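Local coordinates for protein aminotransferase (Psychrobacter arcticus 273-4, PDB 3IF2) that binds pyridoxal 5'-phosphate and probably acts as an amino-acid aminotransferase of the class I and II family, possibly a valine-pyruvate transaminase, at residues 81-84 with 88-91; 121-126 with 166-171; 398-403 with 409-414. All coordinates share one frame; numbering follows the deposited sequence.

Contact 1. Residues 81-84 with 88-91; sequences NPQG and FIDA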
loop_
_atom_site.group_PDB
_atom_site.type_symbol
_atom_site.label_atom_id
_atom_site.label_comp_id
_atom_site.label_asym_id
_atom_site.label_seq_id
_atom_site.Cartn_x
_atom_site.Cartn_y
_atom_site.Cartn_z
ATOM N N ASN A 81 -4.362 9.595 9.586
ATOM C CA ASN A 81 -3.000 9.883 10.020
ATOM C C ASN A 81 -2.117 8.772 9.380
ATOM O O ASN A 81 -2.642 7.683 9.112
ATOM C CB ASN A 81 -2.922 9.872 11.567
ATOM C CG ASN A 81 -1.498 10.129 12.094
ATOM O OD1 ASN A 81 -0.661 9.200 12.212
ATOM N ND2 ASN A 81 -1.204 11.405 12.387
ATOM N N PRO A 82 -0.810 9.034 9.096
ATOM C CA PRO A 82 0.043 7.963 8.529
ATOM C C PRO A 82 0.105 6.644 9.363
ATOM O O PRO A 82 0.269 5.558 8.799
ATOM C CB PRO A 82 1.422 8.624 8.446
ATOM C CG PRO A 82 1.153 10.065 8.356
ATOM C CD PRO A 82 -0.099 10.324 9.118
ATOM N N GLN A 83 -0.024 6.766 10.689
ATOM C CA GLN A 83 -0.104 5.626 11.601
ATOM C C GLN A 83 -1.381 4.776 11.369
ATOM O O GLN A 83 -1.365 3.585 11.635
ATOM C CB GLN A 83 -0.031 6.120 13.049
ATOM C CG GLN A 83 -0.025 5.007 14.116
ATOM C CD GLN A 83 0.173 5.538 15.514
ATOM O OE1 GLN A 83 0.769 6.594 15.711
ATOM N NE2 GLN A 83 -0.300 4.791 16.503
ATOM N N GLY A 84 -2.466 5.407 10.906
ATOM C CA GLY A 84 -3.718 4.732 10.572
ATOM C C GLY A 84 -4.955 5.370 11.189
ATOM O O GLY A 84 -4.859 6.120 12.141
ATOM N N PHE A 88 -10.422 3.647 14.636
ATOM C CA PHE A 88 -10.168 2.190 14.609
ATOM C C PHE A 88 -9.059 1.774 15.605
ATOM O O PHE A 88 -9.222 0.779 16.320
ATOM C CB PHE A 88 -9.847 1.719 13.173
ATOM C CG PHE A 88 -9.774 0.214 13.000
ATOM C CD1 PHE A 88 -10.798 -0.628 13.482
ATOM C CD2 PHE A 88 -8.748 -0.356 12.256
ATOM C CE1 PHE A 88 -10.767 -1.996 13.273
ATOM C CE2 PHE A 88 -8.699 -1.715 12.028
ATOM C CZ PHE A 88 -9.704 -2.557 12.537
ATOM N N ILE A 89 -7.965 2.543 15.661
ATOM C CA ILE A 89 -6.893 2.284 16.629
ATOM C C ILE A 89 -7.419 2.388 18.078
ATOM O O ILE A 89 -7.109 1.513 18.883
ATOM C CB ILE A 89 -5.622 3.218 16.408
ATOM C CG1 ILE A 89 -4.849 2.777 15.146
ATOM C CG2 ILE A 89 -4.688 3.237 17.653
ATOM C CD1 ILE A 89 -3.832 3.793 14.686
ATOM N N ASP A 90 -8.193 3.433 18.394
ATOM C CA ASP A 90 -8.764 3.602 19.757
ATOM C C ASP A 90 -9.677 2.430 20.123
ATOM O O ASP A 90 -9.599 1.925 21.242
ATOM C CB ASP A 90 -9.543 4.921 19.934
ATOM C CG ASP A 90 -8.669 6.158 19.863
ATOM O OD1 ASP A 90 -7.492 6.154 20.307
ATOM O OD2 ASP A 90 -9.192 7.176 19.372
ATOM N N ALA A 91 -10.516 2.002 19.175
ATOM C CA ALA A 91 -11.392 0.832 19.359
ATOM C C ALA A 91 -10.564 -0.433 19.665
ATOM O O ALA A 91 -10.874 -1.169 20.611
ATOM C CB ALA A 91 -12.253 0.614 18.128
#
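Gln-83 and Gly-84 meet Ile-89 through one methyl group: CD1 of Ile-89 lies 3.6 Å from O of Gly-84 and 3.9 Å from O of Gln-83. The loop side is a type I beta turn from Asn-81 to Gly-84, closed by the bond from Gly-84 N to Asn-81 O, 2.9 Å long. Inside it sits an Asx turn, since OD1 of Asn-81 accepts the backbone N of Gln-83 at 2.9 Å, an N-H...O angle of 160°, with the donor tilted from the carbonyl plane. The tightly packed part is the tip of Ile-89, whose CG1 stands anti to its carbonyl carbon (chi1 -73°) and carries CD1 toward the turn. Gln-83, extended along its length, crosses it at about a right angle and touches it with CG, 4.0 Å from CD1. Gly-84 has phi 130°, a backbone shape that suits a residue without a CB. The solvent side takes no part: Asp-90, one residue on, is exposed, and Asn-81 and Pro-82 at the start of the turn are partly exposed. The amide of Gln-83 reaches past the methyl to strand 109-112, where NE2 donates to O of Ile-109, and the side chain of Ile-89 touches that same residue. O of Pro-82 accepts from ND2 of Asn-301 on helix 291-305. Between the two segments, then, a methyl lies against two backbone carbonyl oxygens without any polar bond, which implies that the turn's shape rests on its own hydrogen bonds and those to its neighbours.

Contact 2. Residues 121-126 with 166-171; sequences YLFNLF and QHFAAV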
loop_
_atom_site.group_PDB
_atom_site.type_symbol
_atom_site.label_atom_id
_atom_site.label_comp_id
_atom_site.label_asym_id
_atom_site.label_seq_id
_atom_site.Cartn_x
_atom_site.Cartn_y
_atom_site.Cartn_z
ATOM N N TYR A 121 7.499 -4.063 5.444
ATOM C CA TYR A 121 8.136 -3.137 6.371
ATOM C C TYR A 121 9.009 -3.865 7.397
ATOM O O TYR A 121 10.222 -3.599 7.452
ATOM C CB TYR A 121 7.130 -2.225 7.108
ATOM C CG TYR A 121 6.307 -1.255 6.264
ATOM C CD1 TYR A 121 6.730 -0.786 5.017
ATOM C CD2 TYR A 121 5.123 -0.731 6.785
ATOM C CE1 TYR A 121 5.950 0.130 4.293
ATOM C CE2 TYR A 121 4.346 0.172 6.094
ATOM C CZ TYR A 121 4.746 0.606 4.845
ATOM O OH TYR A 121 3.992 1.528 4.174
ATOM N N LEU A 122 8.404 -4.781 8.168
ATOM C CA LEU A 122 9.101 -5.472 9.257
ATOM C C LEU A 122 10.345 -6.280 8.820
ATOM O O LEU A 122 11.372 -6.217 9.499
ATOM C CB LEU A 122 8.140 -6.351 10.090
ATOM C CG LEU A 122 7.002 -5.671 10.887
ATOM C CD1 LEU A 122 6.001 -6.740 11.421
ATOM C CD2 LEU A 122 7.541 -4.758 12.019
ATOM N N PHE A 123 10.276 -6.996 7.695
ATOM C CA PHE A 123 11.423 -7.792 7.256
ATOM C C PHE A 123 12.573 -6.941 6.713
ATOM O O PHE A 123 13.735 -7.318 6.861
ATOM C CB PHE A 123 11.032 -8.916 6.298
ATOM C CG PHE A 123 10.066 -9.949 6.876
ATOM C CD1 PHE A 123 9.809 -10.094 8.251
ATOM C CD2 PHE A 123 9.492 -10.871 6.018
ATOM C CE1 PHE A 123 8.928 -11.083 8.710
ATOM C CE2 PHE A 123 8.662 -11.859 6.480
ATOM C CZ PHE A 123 8.372 -11.970 7.823
ATOM N N ASN A 124 12.253 -5.804 6.106
ATOM C CA ASN A 124 13.270 -4.821 5.699
ATOM C C ASN A 124 13.721 -3.928 6.860
ATOM O O ASN A 124 14.806 -3.353 6.804
ATOM C CB ASN A 124 12.780 -4.001 4.502
ATOM C CG ASN A 124 12.856 -4.782 3.218
ATOM O OD1 ASN A 124 13.967 -5.100 2.744
ATOM N ND2 ASN A 124 11.706 -5.104 2.643
ATOM N N LEU A 125 12.897 -3.808 7.897
ATOM C CA LEU A 125 13.243 -3.036 9.101
ATOM C C LEU A 125 14.255 -3.794 9.956
ATOM O O LEU A 125 15.130 -3.178 10.547
ATOM C CB LEU A 125 11.984 -2.727 9.930
ATOM C CG LEU A 125 12.077 -1.824 11.163
ATOM C CD1 LEU A 125 12.449 -0.395 10.768
ATOM C CD2 LEU A 125 10.749 -1.851 11.960
ATOM N N PHE A 126 14.129 -5.123 10.014
ATOM C CA PHE A 126 14.974 -5.976 10.838
ATOM C C PHE A 126 15.836 -6.972 10.070
ATOM O O PHE A 126 16.443 -7.822 10.677
ATOM C CB PHE A 126 14.078 -6.732 11.821
ATOM C CG PHE A 126 13.398 -5.847 12.803
ATOM C CD1 PHE A 126 14.152 -5.178 13.775
ATOM C CD2 PHE A 126 11.996 -5.700 12.799
ATOM C CE1 PHE A 126 13.545 -4.344 14.719
ATOM C CE2 PHE A 126 11.356 -4.866 13.740
ATOM C CZ PHE A 126 12.133 -4.178 14.702
ATOM N N GLN A 166 18.181 -11.801 -0.388
ATOM C CA GLN A 166 17.194 -12.574 0.393
ATOM C C GLN A 166 17.842 -12.916 1.732
ATOM O O GLN A 166 18.931 -13.453 1.759
ATOM C CB GLN A 166 16.787 -13.841 -0.346
ATOM C CG GLN A 166 15.549 -14.503 0.239
ATOM C CD GLN A 166 15.273 -15.862 -0.360
ATOM O OE1 GLN A 166 16.159 -16.733 -0.390
ATOM N NE2 GLN A 166 14.030 -16.070 -0.805
ATOM N N HIS A 167 17.147 -12.626 2.822
ATOM C CA HIS A 167 17.697 -12.697 4.172
ATOM C C HIS A 167 16.802 -13.458 5.145
ATOM O O HIS A 167 16.208 -12.884 6.063
ATOM C CB HIS A 167 17.972 -11.260 4.649
ATOM C CG HIS A 167 18.808 -10.474 3.688
ATOM N ND1 HIS A 167 20.173 -10.628 3.589
ATOM C CD2 HIS A 167 18.458 -9.594 2.721
ATOM C CE1 HIS A 167 20.631 -9.847 2.627
ATOM N NE2 HIS A 167 19.612 -9.207 2.088
ATOM N N PHE A 168 16.688 -14.761 4.900
ATOM C CA PHE A 168 15.971 -15.682 5.784
ATOM C C PHE A 168 16.918 -16.786 6.229
ATOM O O PHE A 168 17.727 -17.248 5.440
ATOM C CB PHE A 168 14.774 -16.292 5.071
ATOM C CG PHE A 168 13.659 -15.320 4.823
ATOM C CD1 PHE A 168 12.905 -14.834 5.903
ATOM C CD2 PHE A 168 13.328 -14.901 3.524
ATOM C CE1 PHE A 168 11.858 -13.930 5.701
ATOM C CE2 PHE A 168 12.276 -14.005 3.312
ATOM C CZ PHE A 168 11.544 -13.516 4.413
ATOM N N ALA A 169 16.861 -17.130 7.511
ATOM C CA ALA A 169 17.579 -18.263 8.087
ATOM C C ALA A 169 16.420 -19.155 8.511
ATOM O O ALA A 169 15.644 -18.781 9.384
ATOM C CB ALA A 169 18.395 -17.842 9.274
ATOM N N ALA A 170 16.269 -20.301 7.861
ATOM C CA ALA A 170 15.158 -21.205 8.126
ATOM C C ALA A 170 15.655 -22.452 8.841
ATOM O O ALA A 170 16.718 -22.967 8.498
ATOM C CB ALA A 170 14.521 -21.566 6.839
ATOM N N VAL A 171 14.914 -22.911 9.852
ATOM C CA VAL A 171 15.236 -24.141 10.588
ATOM C C VAL A 171 14.264 -25.227 10.119
ATOM O O VAL A 171 13.048 -24.991 10.057
ATOM C CB VAL A 171 15.152 -23.948 12.112
ATOM C CG1 VAL A 171 15.487 -25.270 12.848
ATOM C CG2 VAL A 171 16.095 -22.839 12.538
#
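Phe-123 on helix 115-125 and Phe-168 on strand 168-170 join a helix to a beta strand whose closest backbone approach is 8.5 Å, between CA of Phe-123 and CA of His-167. At that spacing the backbones do not touch, and side chains must bridge the gap. The setting is the large mixed sheet of the fold type I aminotransferase, its pyridoxal phosphate-binding domain: strand 168-170 runs parallel to strand 142-149, and the helix packs beside that strand, with both phenylalanines resting on Ile-147. The bridge itself is an offset edge-to-face (T-shaped) aromatic pair. The ring planes stand at 88° and the centroids are 5.5 Å apart, with the edge of Phe-168 directed at the face of Phe-123. Phe-123 points its CB toward the strand, and its CG is anti to its carbonyl carbon (chi1 -61°), which sends the ring outward from the helix. On the strand side the CB of Phe-168 sets off across the line between the segments, and the ring then brings CE1 and CZ to its partner. Both residues are buried, and the pair is part of a larger aromatic cluster: Tyr-158 meets Phe-123 edge-to-face, as His-162 does Phe-168. Asn-124, next along the helix, ties down the loop carrying His-162 through side-chain bonds to Val-161 and Val-163, while its backbone O accepts from OG of Ser-5 of the second subunit. The side chain of Phe-123 is about 7 Å from that of Tyr-155, which binds the cofactor, and about 9 Å from the cofactor, so it does not touch it. At the closest point, CD2 of Phe-123 sits 3.7 Å from CZ of Phe-168, near the plane of the Phe-168 ring.

Contact 3. Residues 398-403 with 409-414; sequences YFFPGV and QHAHEC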
loop_
_atom_site.group_PDB
_atom_site.type_symbol
_atom_site.label_atom_id
_atom_site.label_comp_id
_atom_site.label_asym_id
_atom_site.label_seq_id
_atom_site.Cartn_x
_atom_site.Cartn_y
_atom_site.Cartn_z
ATOM N N TYR A 398 7.840 -24.295 -2.839
ATOM C CA TYR A 398 7.835 -22.831 -2.668
ATOM C C TYR A 398 7.576 -22.336 -1.239
ATOM O O TYR A 398 7.596 -21.121 -1.009
ATOM C CB TYR A 398 6.828 -22.182 -3.639
ATOM C CG TYR A 398 7.079 -22.557 -5.083
ATOM C CD1 TYR A 398 8.321 -22.275 -5.694
ATOM C CD2 TYR A 398 6.093 -23.205 -5.851
ATOM C CE1 TYR A 398 8.581 -22.638 -7.044
ATOM C CE2 TYR A 398 6.338 -23.564 -7.212
ATOM C CZ TYR A 398 7.587 -23.276 -7.793
ATOM O OH TYR A 398 7.834 -23.615 -9.100
ATOM N N PHE A 399 7.379 -23.249 -0.286
ATOM C CA PHE A 399 7.065 -22.893 1.103
ATOM C C PHE A 399 8.232 -23.071 2.073
ATOM O O PHE A 399 8.017 -23.237 3.266
ATOM C CB PHE A 399 5.822 -23.680 1.585
ATOM C CG PHE A 399 4.560 -23.346 0.853
ATOM C CD1 PHE A 399 3.729 -22.328 1.299
ATOM C CD2 PHE A 399 4.188 -24.065 -0.262
ATOM C CE1 PHE A 399 2.530 -22.010 0.627
ATOM C CE2 PHE A 399 3.005 -23.777 -0.942
ATOM C CZ PHE A 399 2.166 -22.732 -0.499
ATOM N N PHE A 400 9.461 -22.981 1.579
ATOM C CA PHE A 400 10.661 -23.100 2.402
ATOM C C PHE A 400 11.559 -21.907 2.058
ATOM O O PHE A 400 12.507 -22.058 1.294
ATOM C CB PHE A 400 11.354 -24.441 2.122
ATOM C CG PHE A 400 10.531 -25.659 2.483
ATOM C CD1 PHE A 400 9.649 -26.223 1.563
ATOM C CD2 PHE A 400 10.655 -26.248 3.733
ATOM C CE1 PHE A 400 8.885 -27.374 1.892
ATOM C CE2 PHE A 400 9.915 -27.393 4.072
ATOM C CZ PHE A 400 9.022 -27.954 3.149
ATOM N N PRO A 401 11.217 -20.698 2.568
ATOM C CA PRO A 401 12.016 -19.510 2.297
ATOM C C PRO A 401 13.420 -19.617 2.873
ATOM O O PRO A 401 13.584 -20.018 4.029
ATOM C CB PRO A 401 11.245 -18.385 3.010
ATOM C CG PRO A 401 9.921 -18.867 3.141
ATOM C CD PRO A 401 10.012 -20.332 3.335
ATOM N N GLY A 402 14.409 -19.272 2.052
ATOM C CA GLY A 402 15.805 -19.330 2.441
ATOM C C GLY A 402 16.432 -20.721 2.549
ATOM O O GLY A 402 17.565 -20.819 3.017
ATOM N N VAL A 403 15.727 -21.777 2.134
ATOM C CA VAL A 403 16.240 -23.133 2.171
ATOM C C VAL A 403 16.494 -23.589 0.737
ATOM O O VAL A 403 15.648 -23.405 -0.130
ATOM C CB VAL A 403 15.230 -24.112 2.832
ATOM C CG1 VAL A 403 15.754 -25.554 2.812
ATOM C CG2 VAL A 403 14.923 -23.691 4.249
ATOM N N GLN A 409 14.151 -33.926 -0.175
ATOM C CA GLN A 409 13.071 -34.869 -0.520
ATOM C C GLN A 409 11.704 -34.402 -0.028
ATOM O O GLN A 409 10.773 -34.282 -0.816
ATOM C CB GLN A 409 13.377 -36.280 0.025
ATOM C CG GLN A 409 12.300 -37.359 -0.220
ATOM C CD GLN A 409 12.652 -38.738 0.352
ATOM O OE1 GLN A 409 13.820 -39.083 0.500
ATOM N NE2 GLN A 409 11.622 -39.542 0.647
ATOM N N HIS A 410 11.616 -34.109 1.264
ATOM C CA HIS A 410 10.363 -33.691 1.879
ATOM C C HIS A 410 9.727 -32.460 1.201
ATOM O O HIS A 410 8.506 -32.422 1.042
ATOM C CB HIS A 410 10.544 -33.453 3.378
ATOM C CG HIS A 410 9.250 -33.281 4.118
ATOM N ND1 HIS A 410 8.406 -34.335 4.394
ATOM C CD2 HIS A 410 8.664 -32.180 4.647
ATOM C CE1 HIS A 410 7.357 -33.889 5.056
ATOM N NE2 HIS A 410 7.493 -32.588 5.228
ATOM N N ALA A 411 10.552 -31.497 0.778
ATOM C CA ALA A 411 10.082 -30.304 0.054
ATOM C C ALA A 411 9.511 -30.597 -1.351
ATOM O O ALA A 411 8.892 -29.713 -1.946
ATOM C CB ALA A 411 11.195 -29.224 -0.024
ATOM N N HIS A 412 9.726 -31.799 -1.882
ATOM C CA HIS A 412 9.170 -32.222 -3.172
ATOM C C HIS A 412 8.049 -33.267 -3.039
ATOM O O HIS A 412 7.602 -33.816 -4.065
ATOM C CB HIS A 412 10.297 -32.779 -4.066
ATOM C CG HIS A 412 11.324 -31.757 -4.428
ATOM N ND1 HIS A 412 11.030 -30.660 -5.211
ATOM C CD2 HIS A 412 12.635 -31.657 -4.114
ATOM C CE1 HIS A 412 12.120 -29.928 -5.365
ATOM N NE2 HIS A 412 13.108 -30.512 -4.709
ATOM N N GLU A 413 7.575 -33.522 -1.812
ATOM C CA GLU A 413 6.548 -34.557 -1.539
ATOM C C GLU A 413 5.205 -34.052 -1.000
ATOM O O GLU A 413 4.329 -34.857 -0.749
ATOM C CB GLU A 413 7.136 -35.644 -0.613
ATOM C CG GLU A 413 8.152 -36.542 -1.312
ATOM C CD GLU A 413 8.672 -37.678 -0.446
ATOM O OE1 GLU A 413 8.412 -37.688 0.784
ATOM O OE2 GLU A 413 9.365 -38.570 -1.013
ATOM N N CYS A 414 5.008 -32.739 -0.880
ATOM C CA CYS A 414 3.749 -32.217 -0.358
ATOM C C CYS A 414 3.011 -31.254 -1.274
ATOM O O CYS A 414 3.582 -30.761 -2.252
ATOM C CB CYS A 414 3.974 -31.589 1.019
ATOM S SG CYS A 414 4.752 -32.725 2.129
#
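Phe-400 packs its ring against Ala-411, and this apolar contact carries most of the interface. CE1 of Phe-400 comes 3.5 Å from CB of Ala-411, and CD1 of Phe-400 lies 3.7 Å from the same methyl, which meets the CD1-CE1 side of the ring obliquely. CB of Phe-400 points toward the 3-10 segment, and with CG anti to the carbonyl carbon (chi1 -63°) the ring extends to Ala-411. CD2 of His-410 is a distant neighbour of CZ of Phe-400, 4.5 Å away, and the two rings form no stack.

Polar bonds stay within each segment or leave the pair. NE2 of Gln-409 donates to OE2 of Glu-413 at 3.0 Å, meeting it on the syn side, 34° out of the carboxylate plane, and NE2 of His-410 is bonded to the hydroxyl of Tyr-189. In the backbone, His-412 N bonds to Gln-409 O at 2.9 Å, in keeping with the 3-10 segment 410-412; the type II turn from Phe-400 to Val-403, with Gly-402 at positive phi, has only a weak closing bond.

Both segments belong to the long connection between strands 394-395 and 414-418; Tyr-398 packs on helix 16-29, Pro-401 reaches strand 168-170, and Cys-414 enters the sheet beside strand 367-372.

How the contacts relate
All three contacts are buried, but contact 1 lies farthest from the chain's centre (about 22 Å between centres, against 15 and 17 Å for contacts 2 and 3). They differ in the elements joined: contact 1 a turn and the helix that follows it, contact 2 a helix and a strand of the large sheet, contact 3 two parts of one loop beside the six-stranded sheet. Contact 2 sets ring against ring, contact 3 ring against methyl, contact 1 methyl against carbonyl oxygens. Contacts 2 and 3 touch, with CB of Ala-170 3.3 Å from O of Pro-401, so strand 168-170 of the large sheet packs against the loop that leads to strand 414-418.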